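PDB 6HP2: putative polyketide synthase from Brevibacillus brevis, which probably acts in synthesis of the antibiotic bacillaene, and contributes here its O-methyltransferase domain, which binds S-adenosyl-L-homocysteine. Local coordinates for residues A[108-113]-A[146-151]; A[226-231]-A[304-309]; A[242-247]-A[314-319]; A[253-258]-A[271-276]. All coordinates share one frame; numbering follows the deposited sequence.

Contact 1. Residues A[108-113]-A[146-151]; sequences TDVIQI and ARAKIF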
loop_
_atom_site.group_PDB
_atom_site.type_symbol
_atom_site.label_atom_id
_atom_site.label_comp_id
_atom_site.label_asym_id
_atom_site.label_seq_id
_atom_site.Cartn_x
_atom_site.Cartn_y
_atom_site.Cartn_z
ATOM N N THR A 108 -8.363 2.937 8.120
ATOM C CA THR A 108 -7.474 2.996 9.273
ATOM C C THR A 108 -6.470 4.142 9.167
ATOM O O THR A 108 -6.279 4.884 10.137
ATOM C CB THR A 108 -6.765 1.646 9.431
ATOM O OG1 THR A 108 -7.767 0.625 9.684
ATOM C CG2 THR A 108 -5.811 1.652 10.623
ATOM N N ASP A 109 -5.806 4.293 8.009
ATOM C CA ASP A 109 -4.844 5.395 7.846
ATOM C C ASP A 109 -5.543 6.750 7.748
ATOM O O ASP A 109 -5.064 7.757 8.288
ATOM C CB ASP A 109 -3.949 5.202 6.605
ATOM C CG ASP A 109 -2.982 4.042 6.764
ATOM O OD1 ASP A 109 -2.306 3.938 7.814
ATOM O OD2 ASP A 109 -2.945 3.169 5.879
ATOM N N VAL A 110 -6.663 6.807 7.045
ATOM C CA VAL A 110 -7.462 8.032 7.047
ATOM C C VAL A 110 -7.743 8.510 8.465
ATOM O O VAL A 110 -7.606 9.710 8.786
ATOM C CB VAL A 110 -8.762 7.823 6.260
ATOM C CG1 VAL A 110 -9.778 8.917 6.564
ATOM C CG2 VAL A 110 -8.479 7.794 4.792
ATOM N N ILE A 111 -8.091 7.577 9.333
ATOM C CA ILE A 111 -8.468 7.863 10.699
ATOM C C ILE A 111 -7.253 8.150 11.547
ATOM O O ILE A 111 -7.258 9.113 12.326
ATOM C CB ILE A 111 -9.274 6.678 11.290
ATOM C CG1 ILE A 111 -10.687 6.707 10.749
ATOM C CG2 ILE A 111 -9.234 6.707 12.821
ATOM C CD1 ILE A 111 -11.369 5.347 10.878
ATOM N N GLN A 112 -6.252 7.264 11.503
ATOM C CA GLN A 112 -5.105 7.422 12.400
ATOM C C GLN A 112 -4.289 8.682 12.081
ATOM O O GLN A 112 -3.734 9.311 13.006
ATOM C CB GLN A 112 -4.200 6.198 12.359
ATOM C CG GLN A 112 -4.793 4.941 13.069
ATOM C CD GLN A 112 -3.867 3.717 12.941
ATOM O OE1 GLN A 112 -2.859 3.724 12.193
ATOM N NE2 GLN A 112 -4.209 2.674 13.630
ATOM N N ILE A 113 -4.159 9.050 10.788
ATOM C CA ILE A 113 -3.423 10.285 10.456
ATOM C C ILE A 113 -4.156 11.493 11.043
ATOM O O ILE A 113 -3.545 12.423 11.596
ATOM C CB ILE A 113 -3.219 10.442 8.940
ATOM C CG1 ILE A 113 -2.264 9.397 8.416
ATOM C CG2 ILE A 113 -2.724 11.866 8.614
ATOM C CD1 ILE A 113 -2.244 9.314 6.926
ATOM N N ALA A 146 -15.289 16.223 11.198
ATOM C CA ALA A 146 -14.970 17.524 10.627
ATOM C C ALA A 146 -13.658 17.513 9.870
ATOM O O ALA A 146 -13.359 18.468 9.138
ATOM C CB ALA A 146 -14.897 18.618 11.710
ATOM N N ARG A 147 -12.876 16.459 10.011
ATOM C CA ARG A 147 -11.570 16.421 9.343
ATOM C C ARG A 147 -11.281 15.153 8.556
ATOM O O ARG A 147 -10.283 15.101 7.834
ATOM C CB ARG A 147 -10.457 16.610 10.363
ATOM C CG ARG A 147 -10.434 18.006 10.934
ATOM C CD ARG A 147 -9.250 18.187 11.837
ATOM N NE ARG A 147 -9.274 17.310 13.005
ATOM C CZ ARG A 147 -8.513 16.237 13.173
ATOM N NH1 ARG A 147 -7.605 15.877 12.227
ATOM N NH2 ARG A 147 -8.591 15.561 14.324
ATOM N N ALA A 148 -12.108 14.144 8.658
ATOM C CA ALA A 148 -11.874 12.885 7.935
ATOM C C ALA A 148 -13.182 12.472 7.304
ATOM O O ALA A 148 -14.230 12.601 7.950
ATOM C CB ALA A 148 -11.391 11.802 8.852
ATOM N N LYS A 149 -13.122 12.041 6.036
ATOM C CA LYS A 149 -14.327 11.645 5.341
ATOM C C LYS A 149 -13.954 10.584 4.310
ATOM O O LYS A 149 -12.944 10.715 3.601
ATOM C CB LYS A 149 -15.014 12.815 4.657
ATOM C CG LYS A 149 -16.402 12.463 4.106
ATOM C CD LYS A 149 -17.073 13.670 3.465
ATOM C CE LYS A 149 -18.517 13.364 3.077
ATOM N NZ LYS A 149 -19.236 14.568 2.568
ATOM N N ILE A 150 -14.789 9.547 4.205
ATOM C CA ILE A 150 -14.544 8.477 3.236
ATOM C C ILE A 150 -15.681 8.429 2.230
ATOM O O ILE A 150 -16.855 8.539 2.602
ATOM C CB ILE A 150 -14.380 7.120 3.938
ATOM C CG1 ILE A 150 -13.069 7.157 4.726
ATOM C CG2 ILE A 150 -14.396 5.990 2.915
ATOM C CD1 ILE A 150 -12.947 6.055 5.770
ATOM N N PHE A 151 -15.334 8.271 0.962
ATOM C CA PHE A 151 -16.306 8.278 -0.136
ATOM C C PHE A 151 -16.314 6.900 -0.819
ATOM O O PHE A 151 -15.271 6.309 -1.019
ATOM C CB PHE A 151 -15.969 9.336 -1.210
ATOM C CG PHE A 151 -15.776 10.715 -0.675
ATOM C CD1 PHE A 151 -14.528 11.131 -0.269
ATOM C CD2 PHE A 151 -16.819 11.603 -0.638
ATOM C CE1 PHE A 151 -14.326 12.413 0.226
ATOM C CE2 PHE A 151 -16.640 12.906 -0.143
ATOM C CZ PHE A 151 -15.369 13.312 0.270
#

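Contact 2. Residues A[226-231]-A[304-309]; sequences ELLAEH and EWNASK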
loop_
_atom_site.group_PDB
_atom_site.type_symbol
_atom_site.label_atom_id
_atom_site.label_comp_id
_atom_site.label_asym_id
_atom_site.label_seq_id
_atom_site.Cartn_x
_atom_site.Cartn_y
_atom_site.Cartn_z
ATOM N N GLU A 226 7.079 4.488 -17.758
ATOM C CA GLU A 226 6.323 5.314 -18.695
ATOM C C GLU A 226 4.996 5.818 -18.131
ATOM O O GLU A 226 4.587 6.955 -18.431
ATOM C CB GLU A 226 6.101 4.516 -19.971
ATOM C CG GLU A 226 7.420 4.265 -20.728
ATOM C CD GLU A 226 7.280 3.247 -21.882
ATOM O OE1 GLU A 226 6.163 2.758 -22.187
ATOM O OE2 GLU A 226 8.330 2.890 -22.428
ATOM N N LEU A 227 4.318 4.988 -17.346
ATOM C CA LEU A 227 3.063 5.397 -16.736
ATOM C C LEU A 227 3.294 6.586 -15.805
ATOM O O LEU A 227 2.576 7.587 -15.856
ATOM C CB LEU A 227 2.454 4.234 -15.960
ATOM C CG LEU A 227 1.218 4.521 -15.091
ATOM C CD1 LEU A 227 0.071 4.956 -15.996
ATOM C CD2 LEU A 227 0.839 3.290 -14.275
ATOM N N LEU A 228 4.299 6.486 -14.945
ATOM C CA LEU A 228 4.612 7.584 -14.041
ATOM C C LEU A 228 5.078 8.806 -14.812
ATOM O O LEU A 228 4.542 9.888 -14.606
ATOM C CB LEU A 228 5.668 7.170 -13.022
ATOM C CG LEU A 228 5.275 6.032 -12.124
ATOM C CD1 LEU A 228 6.445 5.683 -11.199
ATOM C CD2 LEU A 228 4.048 6.352 -11.274
ATOM N N ALA A 229 6.067 8.643 -15.719
ATOM C CA ALA A 229 6.588 9.764 -16.489
ATOM C C ALA A 229 5.463 10.451 -17.263
ATOM O O ALA A 229 5.423 11.676 -17.364
ATOM C CB ALA A 229 7.673 9.296 -17.502
ATOM N N GLU A 230 4.492 9.679 -17.763
ATOM C CA GLU A 230 3.409 10.277 -18.554
ATOM C C GLU A 230 2.576 11.227 -17.705
ATOM O O GLU A 230 2.052 12.225 -18.216
ATOM C CB GLU A 230 2.500 9.201 -19.140
ATOM C CG GLU A 230 1.367 9.770 -19.951
ATOM C CD GLU A 230 1.858 10.343 -21.269
ATOM O OE1 GLU A 230 2.878 9.837 -21.787
ATOM O OE2 GLU A 230 1.248 11.323 -21.762
ATOM N N HIS A 231 2.451 10.946 -16.406
ATOM C CA HIS A 231 1.694 11.830 -15.522
ATOM C C HIS A 231 2.588 12.690 -14.629
ATOM O O HIS A 231 2.216 13.011 -13.508
ATOM C CB HIS A 231 0.714 10.986 -14.733
ATOM C CG HIS A 231 -0.246 10.265 -15.629
ATOM N ND1 HIS A 231 -1.342 10.896 -16.189
ATOM C CD2 HIS A 231 -0.173 9.048 -16.219
ATOM C CE1 HIS A 231 -1.945 10.064 -17.019
ATOM N NE2 HIS A 231 -1.270 8.929 -17.030
ATOM N N GLU A 304 14.165 8.498 -17.927
ATOM C CA GLU A 304 15.528 8.114 -17.601
ATOM C C GLU A 304 15.735 8.130 -16.103
ATOM O O GLU A 304 16.398 7.241 -15.552
ATOM C CB GLU A 304 16.530 9.059 -18.311
ATOM C CG GLU A 304 16.407 8.917 -19.817
ATOM C CD GLU A 304 17.341 9.848 -20.573
ATOM O OE1 GLU A 304 17.646 9.531 -21.747
ATOM O OE2 GLU A 304 17.756 10.882 -19.982
ATOM N N TRP A 305 15.126 9.099 -15.411
ATOM C CA TRP A 305 15.231 9.102 -13.956
ATOM C C TRP A 305 14.572 7.861 -13.361
ATOM O O TRP A 305 15.137 7.163 -12.501
ATOM C CB TRP A 305 14.571 10.356 -13.416
ATOM C CG TRP A 305 14.716 10.516 -11.950
ATOM C CD1 TRP A 305 13.905 10.038 -10.986
ATOM C CD2 TRP A 305 15.818 11.165 -11.281
ATOM N NE1 TRP A 305 14.395 10.389 -9.755
ATOM C CE2 TRP A 305 15.577 11.071 -9.908
ATOM C CE3 TRP A 305 16.985 11.810 -11.722
ATOM C CZ2 TRP A 305 16.454 11.609 -8.951
ATOM C CZ3 TRP A 305 17.852 12.347 -10.774
ATOM C CH2 TRP A 305 17.580 12.242 -9.409
ATOM N N ASN A 306 13.359 7.568 -13.800
ATOM C CA ASN A 306 12.651 6.420 -13.230
ATOM C C ASN A 306 13.375 5.111 -13.520
ATOM O O ASN A 306 13.427 4.221 -12.657
ATOM C CB ASN A 306 11.232 6.413 -13.756
ATOM C CG ASN A 306 10.395 7.572 -13.186
ATOM O OD1 ASN A 306 10.738 8.182 -12.159
ATOM N ND2 ASN A 306 9.307 7.889 -13.866
ATOM N N ALA A 307 13.955 4.981 -14.729
ATOM C CA ALA A 307 14.632 3.748 -15.077
ATOM C C ALA A 307 15.844 3.543 -14.183
ATOM O O ALA A 307 16.144 2.416 -13.788
ATOM C CB ALA A 307 15.061 3.785 -16.542
ATOM N N SER A 308 16.565 4.625 -13.880
ATOM C CA SER A 308 17.733 4.553 -13.008
ATOM C C SER A 308 17.346 4.132 -11.590
ATOM O O SER A 308 18.033 3.328 -10.940
ATOM C CB SER A 308 18.434 5.937 -12.990
ATOM O OG SER A 308 19.489 5.964 -12.062
ATOM N N LYS A 309 16.278 4.713 -11.058
ATOM C CA LYS A 309 15.831 4.293 -9.744
ATOM C C LYS A 309 15.438 2.817 -9.731
ATOM O O LYS A 309 15.725 2.098 -8.766
ATOM C CB LYS A 309 14.631 5.154 -9.318
ATOM C CG LYS A 309 15.040 6.635 -9.094
ATOM C CD LYS A 309 15.787 6.752 -7.770
ATOM C CE LYS A 309 16.235 8.196 -7.538
ATOM N NZ LYS A 309 16.690 8.359 -6.136
#

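Contact 3. Residues A[242-247]-A[314-319]; sequences SPQIAN and RPYPEA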
loop_
_atom_site.group_PDB
_atom_site.type_symbol
_atom_site.label_atom_id
_atom_site.label_comp_id
_atom_site.label_asym_id
_atom_site.label_seq_id
_atom_site.Cartn_x
_atom_site.Cartn_y
_atom_site.Cartn_z
ATOM N N SER A 242 10.202 -7.669 -1.477
ATOM C CA SER A 242 9.842 -9.022 -1.914
ATOM C C SER A 242 10.362 -10.169 -1.037
ATOM O O SER A 242 9.589 -11.059 -0.683
ATOM C CB SER A 242 10.238 -9.257 -3.379
ATOM O OG SER A 242 9.889 -8.147 -4.183
ATOM N N PRO A 243 11.657 -10.161 -0.676
ATOM C CA PRO A 243 12.085 -11.305 0.137
ATOM C C PRO A 243 11.389 -11.371 1.494
ATOM O O PRO A 243 11.001 -12.452 1.929
ATOM C CB PRO A 243 13.594 -11.075 0.321
ATOM C CG PRO A 243 13.970 -10.019 -0.667
ATOM C CD PRO A 243 12.744 -9.185 -0.854
ATOM N N GLN A 244 11.244 -10.228 2.155
ATOM C CA GLN A 244 10.601 -10.189 3.462
ATOM C C GLN A 244 9.133 -10.609 3.396
ATOM O O GLN A 244 8.645 -11.309 4.280
ATOM C CB GLN A 244 10.738 -8.808 4.096
ATOM C CG GLN A 244 12.160 -8.450 4.496
ATOM C CD GLN A 244 13.085 -8.294 3.305
ATOM O OE1 GLN A 244 12.696 -7.756 2.270
ATOM N NE2 GLN A 244 14.318 -8.761 3.448
ATOM N N ILE A 245 8.430 -10.181 2.355
ATOM C CA ILE A 245 7.028 -10.551 2.199
ATOM C C ILE A 245 6.935 -12.047 2.011
ATOM O O ILE A 245 6.145 -12.720 2.671
ATOM C CB ILE A 245 6.393 -9.882 0.986
ATOM C CG1 ILE A 245 6.438 -8.379 1.162
ATOM C CG2 ILE A 245 4.957 -10.354 0.812
ATOM C CD1 ILE A 245 5.638 -7.873 2.338
ATOM N N ALA A 246 7.744 -12.570 1.099
ATOM C CA ALA A 246 7.759 -14.014 0.886
ATOM C C ALA A 246 8.093 -14.754 2.188
ATOM O O ALA A 246 7.574 -15.847 2.424
ATOM C CB ALA A 246 8.779 -14.387 -0.223
ATOM N N ASN A 247 8.948 -14.188 3.048
ATOM C CA ASN A 247 9.205 -14.843 4.338
ATOM C C ASN A 247 7.920 -14.962 5.167
ATOM O O ASN A 247 7.654 -15.995 5.780
ATOM C CB ASN A 247 10.209 -14.083 5.178
ATOM C CG ASN A 247 11.602 -14.127 4.627
ATOM O OD1 ASN A 247 11.946 -15.028 3.900
ATOM N ND2 ASN A 247 12.421 -13.167 5.020
ATOM N N ARG A 314 16.070 -0.201 -3.415
ATOM C CA ARG A 314 16.717 -0.319 -2.116
ATOM C C ARG A 314 16.154 -1.533 -1.420
ATOM O O ARG A 314 14.940 -1.670 -1.361
ATOM C CB ARG A 314 16.479 0.926 -1.250
ATOM C CG ARG A 314 16.971 2.219 -1.919
ATOM C CD ARG A 314 16.878 3.408 -0.989
ATOM N NE ARG A 314 17.699 3.223 0.203
ATOM C CZ ARG A 314 17.836 4.135 1.160
ATOM N NH1 ARG A 314 17.217 5.305 1.065
ATOM N NH2 ARG A 314 18.596 3.877 2.207
ATOM N N PRO A 315 16.992 -2.389 -0.844
ATOM C CA PRO A 315 16.461 -3.475 0.013
ATOM C C PRO A 315 15.755 -2.939 1.249
ATOM O O PRO A 315 16.232 -2.024 1.939
ATOM C CB PRO A 315 17.699 -4.313 0.400
ATOM C CG PRO A 315 18.783 -3.907 -0.642
ATOM C CD PRO A 315 18.470 -2.455 -1.032
ATOM N N TYR A 316 14.580 -3.472 1.584
ATOM C CA TYR A 316 13.829 -3.010 2.762
ATOM C C TYR A 316 14.625 -3.036 4.078
ATOM O O TYR A 316 14.472 -2.139 4.906
ATOM C CB TYR A 316 12.520 -3.809 2.861
ATOM C CG TYR A 316 11.641 -3.503 4.046
ATOM C CD1 TYR A 316 10.776 -2.420 4.028
ATOM C CD2 TYR A 316 11.637 -4.325 5.163
ATOM C CE1 TYR A 316 9.954 -2.146 5.100
ATOM C CE2 TYR A 316 10.817 -4.060 6.241
ATOM C CZ TYR A 316 9.977 -2.969 6.202
ATOM O OH TYR A 316 9.154 -2.690 7.265
ATOM N N PRO A 317 15.462 -4.107 4.271
ATOM C CA PRO A 317 16.228 -4.055 5.521
ATOM C C PRO A 317 17.123 -2.844 5.608
ATOM O O PRO A 317 17.330 -2.327 6.714
ATOM C CB PRO A 317 17.065 -5.329 5.497
ATOM C CG PRO A 317 16.228 -6.283 4.579
ATOM C CD PRO A 317 15.705 -5.361 3.524
ATOM N N GLU A 318 17.620 -2.362 4.461
ATOM C CA GLU A 318 18.501 -1.192 4.466
ATOM C C GLU A 318 17.703 0.054 4.781
ATOM O O GLU A 318 18.140 0.882 5.587
ATOM C CB GLU A 318 19.229 -1.038 3.126
ATOM C CG GLU A 318 20.078 0.226 3.010
ATOM C CD GLU A 318 20.569 0.490 1.579
ATOM O OE1 GLU A 318 20.912 -0.483 0.861
ATOM O OE2 GLU A 318 20.594 1.669 1.173
ATOM N N ALA A 319 16.527 0.201 4.151
ATOM C CA ALA A 319 15.636 1.320 4.447
ATOM C C ALA A 319 15.117 1.284 5.884
ATOM O O ALA A 319 14.977 2.339 6.534
ATOM C CB ALA A 319 14.468 1.315 3.467
HETATM O O HOH W 1 14.646 -6.668 0.496
#

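Contact 4. Residues A[253-258]-A[271-276]; sequences DVEQYI and NTVNQS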
loop_
_atom_site.group_PDB
_atom_site.type_symbol
_atom_site.label_atom_id
_atom_site.label_comp_id
_atom_site.label_asym_id
_atom_site.label_seq_id
_atom_site.Cartn_x
_atom_site.Cartn_y
_atom_site.Cartn_z
ATOM N N ASP A 253 1.902 -25.666 4.094
ATOM C CA ASP A 253 0.698 -26.486 4.023
ATOM C C ASP A 253 -0.542 -25.706 3.586
ATOM O O ASP A 253 -1.653 -26.246 3.642
ATOM C CB ASP A 253 0.418 -27.132 5.383
ATOM C CG ASP A 253 0.101 -26.101 6.448
ATOM O OD1 ASP A 253 0.852 -25.099 6.554
ATOM O OD2 ASP A 253 -0.906 -26.275 7.161
ATOM N N VAL A 254 -0.380 -24.468 3.122
ATOM C CA VAL A 254 -1.521 -23.586 2.950
ATOM C C VAL A 254 -2.518 -24.185 1.965
ATOM O O VAL A 254 -3.727 -24.166 2.208
ATOM C CB VAL A 254 -1.046 -22.169 2.541
ATOM C CG1 VAL A 254 -0.389 -22.191 1.175
ATOM C CG2 VAL A 254 -2.214 -21.222 2.556
ATOM N N GLU A 255 -2.038 -24.778 0.876
ATOM C CA GLU A 255 -2.953 -25.254 -0.150
ATOM C C GLU A 255 -3.845 -26.361 0.397
ATOM O O GLU A 255 -5.054 -26.371 0.143
ATOM C CB GLU A 255 -2.171 -25.741 -1.365
ATOM C CG GLU A 255 -1.293 -24.668 -1.987
ATOM C CD GLU A 255 -0.981 -24.934 -3.444
ATOM O OE1 GLU A 255 -0.376 -25.985 -3.746
ATOM O OE2 GLU A 255 -1.355 -24.093 -4.291
ATOM N N GLN A 256 -3.269 -27.284 1.177
ATOM C CA GLN A 256 -4.064 -28.273 1.894
ATOM C C GLN A 256 -4.980 -27.608 2.911
ATOM O O GLN A 256 -6.174 -27.938 3.010
ATOM C CB GLN A 256 -3.143 -29.275 2.593
ATOM C CG GLN A 256 -2.582 -30.354 1.688
ATOM C CD GLN A 256 -3.625 -31.398 1.326
ATOM O OE1 GLN A 256 -4.188 -32.062 2.200
ATOM N NE2 GLN A 256 -3.893 -31.543 0.034
ATOM N N TYR A 257 -4.433 -26.671 3.686
ATOM C CA TYR A 257 -5.188 -26.067 4.774
ATOM C C TYR A 257 -6.474 -25.434 4.262
ATOM O O TYR A 257 -7.556 -25.709 4.782
ATOM C CB TYR A 257 -4.332 -25.024 5.507
ATOM C CG TYR A 257 -5.111 -24.235 6.554
ATOM C CD1 TYR A 257 -5.584 -24.846 7.683
ATOM C CD2 TYR A 257 -5.335 -22.860 6.404
ATOM C CE1 TYR A 257 -6.307 -24.145 8.639
ATOM C CE2 TYR A 257 -6.028 -22.143 7.349
ATOM C CZ TYR A 257 -6.536 -22.807 8.473
ATOM O OH TYR A 257 -7.251 -22.126 9.442
ATOM N N ILE A 258 -6.382 -24.599 3.223
ATOM C CA ILE A 258 -7.552 -23.847 2.807
ATOM C C ILE A 258 -8.592 -24.739 2.138
ATOM O O ILE A 258 -9.761 -24.350 2.060
ATOM C CB ILE A 258 -7.172 -22.669 1.888
ATOM C CG1 ILE A 258 -6.561 -23.166 0.599
ATOM C CG2 ILE A 258 -6.196 -21.687 2.623
ATOM C CD1 ILE A 258 -6.455 -22.079 -0.454
ATOM N N ASN A 271 -6.048 -15.361 -3.644
ATOM C CA ASN A 271 -5.222 -14.332 -4.254
ATOM C C ASN A 271 -3.912 -14.176 -3.490
ATOM O O ASN A 271 -2.858 -13.877 -4.085
ATOM C CB ASN A 271 -5.971 -13.002 -4.283
ATOM C CG ASN A 271 -7.170 -13.036 -5.187
ATOM O OD1 ASN A 271 -7.531 -14.088 -5.713
ATOM N ND2 ASN A 271 -7.804 -11.883 -5.376
ATOM N N THR A 272 -3.981 -14.271 -2.148
ATOM C CA THR A 272 -2.764 -14.198 -1.340
ATOM C C THR A 272 -1.861 -15.374 -1.646
ATOM O O THR A 272 -0.653 -15.221 -1.802
ATOM C CB THR A 272 -3.121 -14.171 0.147
ATOM O OG1 THR A 272 -3.905 -13.016 0.406
ATOM C CG2 THR A 272 -1.866 -14.165 0.987
ATOM N N VAL A 273 -2.440 -16.563 -1.798
ATOM C CA VAL A 273 -1.634 -17.718 -2.194
ATOM C C VAL A 273 -0.960 -17.463 -3.547
ATOM O O VAL A 273 0.237 -17.714 -3.731
ATOM C CB VAL A 273 -2.499 -18.995 -2.224
ATOM C CG1 VAL A 273 -1.699 -20.156 -2.814
ATOM C CG2 VAL A 273 -2.987 -19.316 -0.837
ATOM N N ASN A 274 -1.725 -16.972 -4.510
ATOM C CA ASN A 274 -1.181 -16.734 -5.844
ATOM C C ASN A 274 -0.084 -15.692 -5.825
ATOM O O ASN A 274 0.928 -15.830 -6.504
ATOM C CB ASN A 274 -2.299 -16.287 -6.781
ATOM C CG ASN A 274 -3.230 -17.453 -7.124
ATOM O OD1 ASN A 274 -2.796 -18.604 -7.047
ATOM N ND2 ASN A 274 -4.480 -17.169 -7.482
ATOM N N GLN A 275 -0.256 -14.646 -5.049
ATOM C CA GLN A 275 0.786 -13.646 -4.942
ATOM C C GLN A 275 2.031 -14.222 -4.309
ATOM O O GLN A 275 3.157 -13.866 -4.698
ATOM C CB GLN A 275 0.265 -12.431 -4.131
ATOM C CG GLN A 275 -0.784 -11.658 -4.879
ATOM C CD GLN A 275 -1.520 -10.676 -3.957
ATOM O OE1 GLN A 275 -0.930 -10.139 -3.014
ATOM N NE2 GLN A 275 -2.801 -10.483 -4.197
ATOM N N SER A 276 1.855 -15.085 -3.297
ATOM C CA SER A 276 3.002 -15.753 -2.655
ATOM C C SER A 276 3.821 -16.571 -3.657
ATOM O O SER A 276 5.062 -16.531 -3.673
ATOM C CB SER A 276 2.493 -16.690 -1.538
ATOM O OG SER A 276 3.539 -17.451 -0.977
#

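Contact 1. Residues A[108-113]-A[146-151]
Val110 on helix 108-116 faces Ala148 on strand 148-152, and at this point the two backbones are nearest, with 6.6 Å between the CA atoms of Val110 and Ala148. The contact itself is small and wholly apolar. One methyl of Val110 does the touching: CG1 stands opposite the strand, 4.0 Å from Ala148 CB and 4.2 Å from Ile150 CG1. It owes that place to a chi1 of 164°, which puts CG1 anti to the backbone N, while CG2 takes the place beside that N. Ala148 and Ile150 are two apart on the strand and point to the same side of it, while Lys149 between them points away from the helix. Val110 and Ile150 cross obliquely; the CG1 methylene of Ile150 is the nearest to the valine, with CD1 only slightly farther. Ile139 of helix 129-141 also packs on both Ala148 and Ile150, so two helices share this face of the strand. Ile150 also touches Thr126, a residue that binds S-adenosyl-L-homocysteine; the Ile150 side chain is about 9 Å from the ligand. Strand 148-152 is the outermost strand at this end of the sheet, and helix 108-116 follows the first strand, 98-101, and the loop carrying the ligand-binding Gly105. This is the helix-on-sheet packing of the Rossmann-like fold of class I methyltransferases.

Contact 2. Residues A[226-231]-A[304-309]
Leu228, Ala229 and Asn306 form a small, buried helix-to-helix contact beside the C-terminal half of the methyltransferase sheet, where helix 221-230 lies next to helix 299-310. In this Rossmann-like fold helix 221-230 leads directly into strand 233-240, so the contact joins the end of that helix to the helix that follows strand 284-293. The CA atoms of Ala229 and Asn306 are 7.7 Å apart, the nearest pair of the two backbones. Asn306 spans most of the interval. With chi1 at -70° its CG lies beside its own backbone N, and the amide reaches over to the neighbouring helix with the nitrogen leading. ND2 touches Leu228 through CB at 3.8 Å, and it lies 4.2 Å from the methyl of Ala229. These are van der Waals contacts, for the amide spends its polar atoms on the strand: OD1 accepts from the backbone N of Ile235, and ND2 donates to the backbone O of Leu233. Held at both ends, the amide plane has little freedom to turn, and each of its polar atoms has a backbone partner. Trp305 and Lys309 also bond to strand 233-240, through the carbonyls of Ile235 and Asp236. Around the methyl of Ala229, Tyr299 and Cys303 close in from the same helix as Asn306. Asn306 ND2 stops 3.8 Å from the backbone N of Ala229.

Contact 3. Residues A[242-247]-A[314-319]
The Gln244 amide and the Pro317 ring meet with CG and CD of the proline lying above the amide plane, displaced toward its nitrogen. NE2 of Gln244 comes to 3.3 Å from Pro317 CG, a snug fit, and the amide carbon CD is 3.9 Å from Pro317 CD. The Tyr316 ring is reached only obliquely, by CG of the glutamine, and the amide and phenol planes differ by 31°. A bend at chi2 (66°) carries the Gln244 amide over toward the second segment, and the turn of the amide itself leaves OE1 on the Tyr316 side, 4.0 Å from Tyr316 CB. That oxygen accepts a hydrogen bond of 2.9 Å from water 1, which in turn lies 3.4 Å from the backbone N of Tyr316, a weak link between the two segments. Segment 314-319 is where the sheet of this Rossmann-like methyltransferase fold gains one of its two edge strands, 314-315, parallel to strand 233-240, before the chain turns at Pro315, the N-cap residue, into helix 316-326. Tyr316 thus stands in the first turn of that helix, its side chain touching Met83 and Val86 of helix 70-88 and Leu288 of strand 284-293, and its OH bonded to Glu82. At the guanidinium edge of Arg314, Glu318, four residues on, forms a salt bridge, NH2 to OE2 3.2 Å, with OE2 tilted out of the guanidinium plane; the poorly ordered arginine also pairs with Glu237.

Contact 4. Residues A[253-258]-A[271-276]
Val273 is met from across the contact by three side chains of helix 254-258. Its CG2 lies 4.0 Å from Val254 CG2, the two valine side chains passing each other in opposite senses, and one turn on Ile258 adds a looser touch, CD1 to the same CG2 at 4.5 Å. The other methyl, CG1, is approached at 4.2 Å by OE2 of the exposed Glu255, whose side chain draws nearer to Val273 at its end. In Val254 a chi1 of 65° puts CG1 in the crowded position between backbone N and carbonyl carbon, and CG2 anti to the N, facing Val273. The two short helical segments run antiparallel, at 172° between their directions, with axes 11.5 Å apart. Just before the first one, Asp253 forms a salt bridge with Arg61, which also makes a cation-pi contact with Tyr257, while Val254 and Tyr257 rest on Ser60; helix 59-64 thus covers another side of helix 254-258. Thr272 and Ser276 touch Leu249 of helix 242-249, and Gln275 bonds to Tyr201 of strand 194-203. The pair belongs to the helical region between strands 233-240 and 284-293, flanked by helices 59-64 and 242-249.

Contact 1 belongs to the cofactor-binding half of the domain and lies about 9 Å from S-adenosyl-L-homocysteine, measured from the Ile150 side chain; in contact 3 the Tyr316 side chain stays about 14 Å from the ligand, though about 8 Å from that of Arg84, which binds it. Contacts 1 and 3 reach the same sheet near its two outermost strands, their centres 29 Å apart on opposite sides of the chain's centre. Contacts 2 and 4 lie away from the ligand-binding residues, their centres 34 Å apart. Contact 3 touches neither, but its nearest atoms are about 6 Å from each: helix 299-310 runs on into strand 314-315, and helix 254-258 follows helix 242-249.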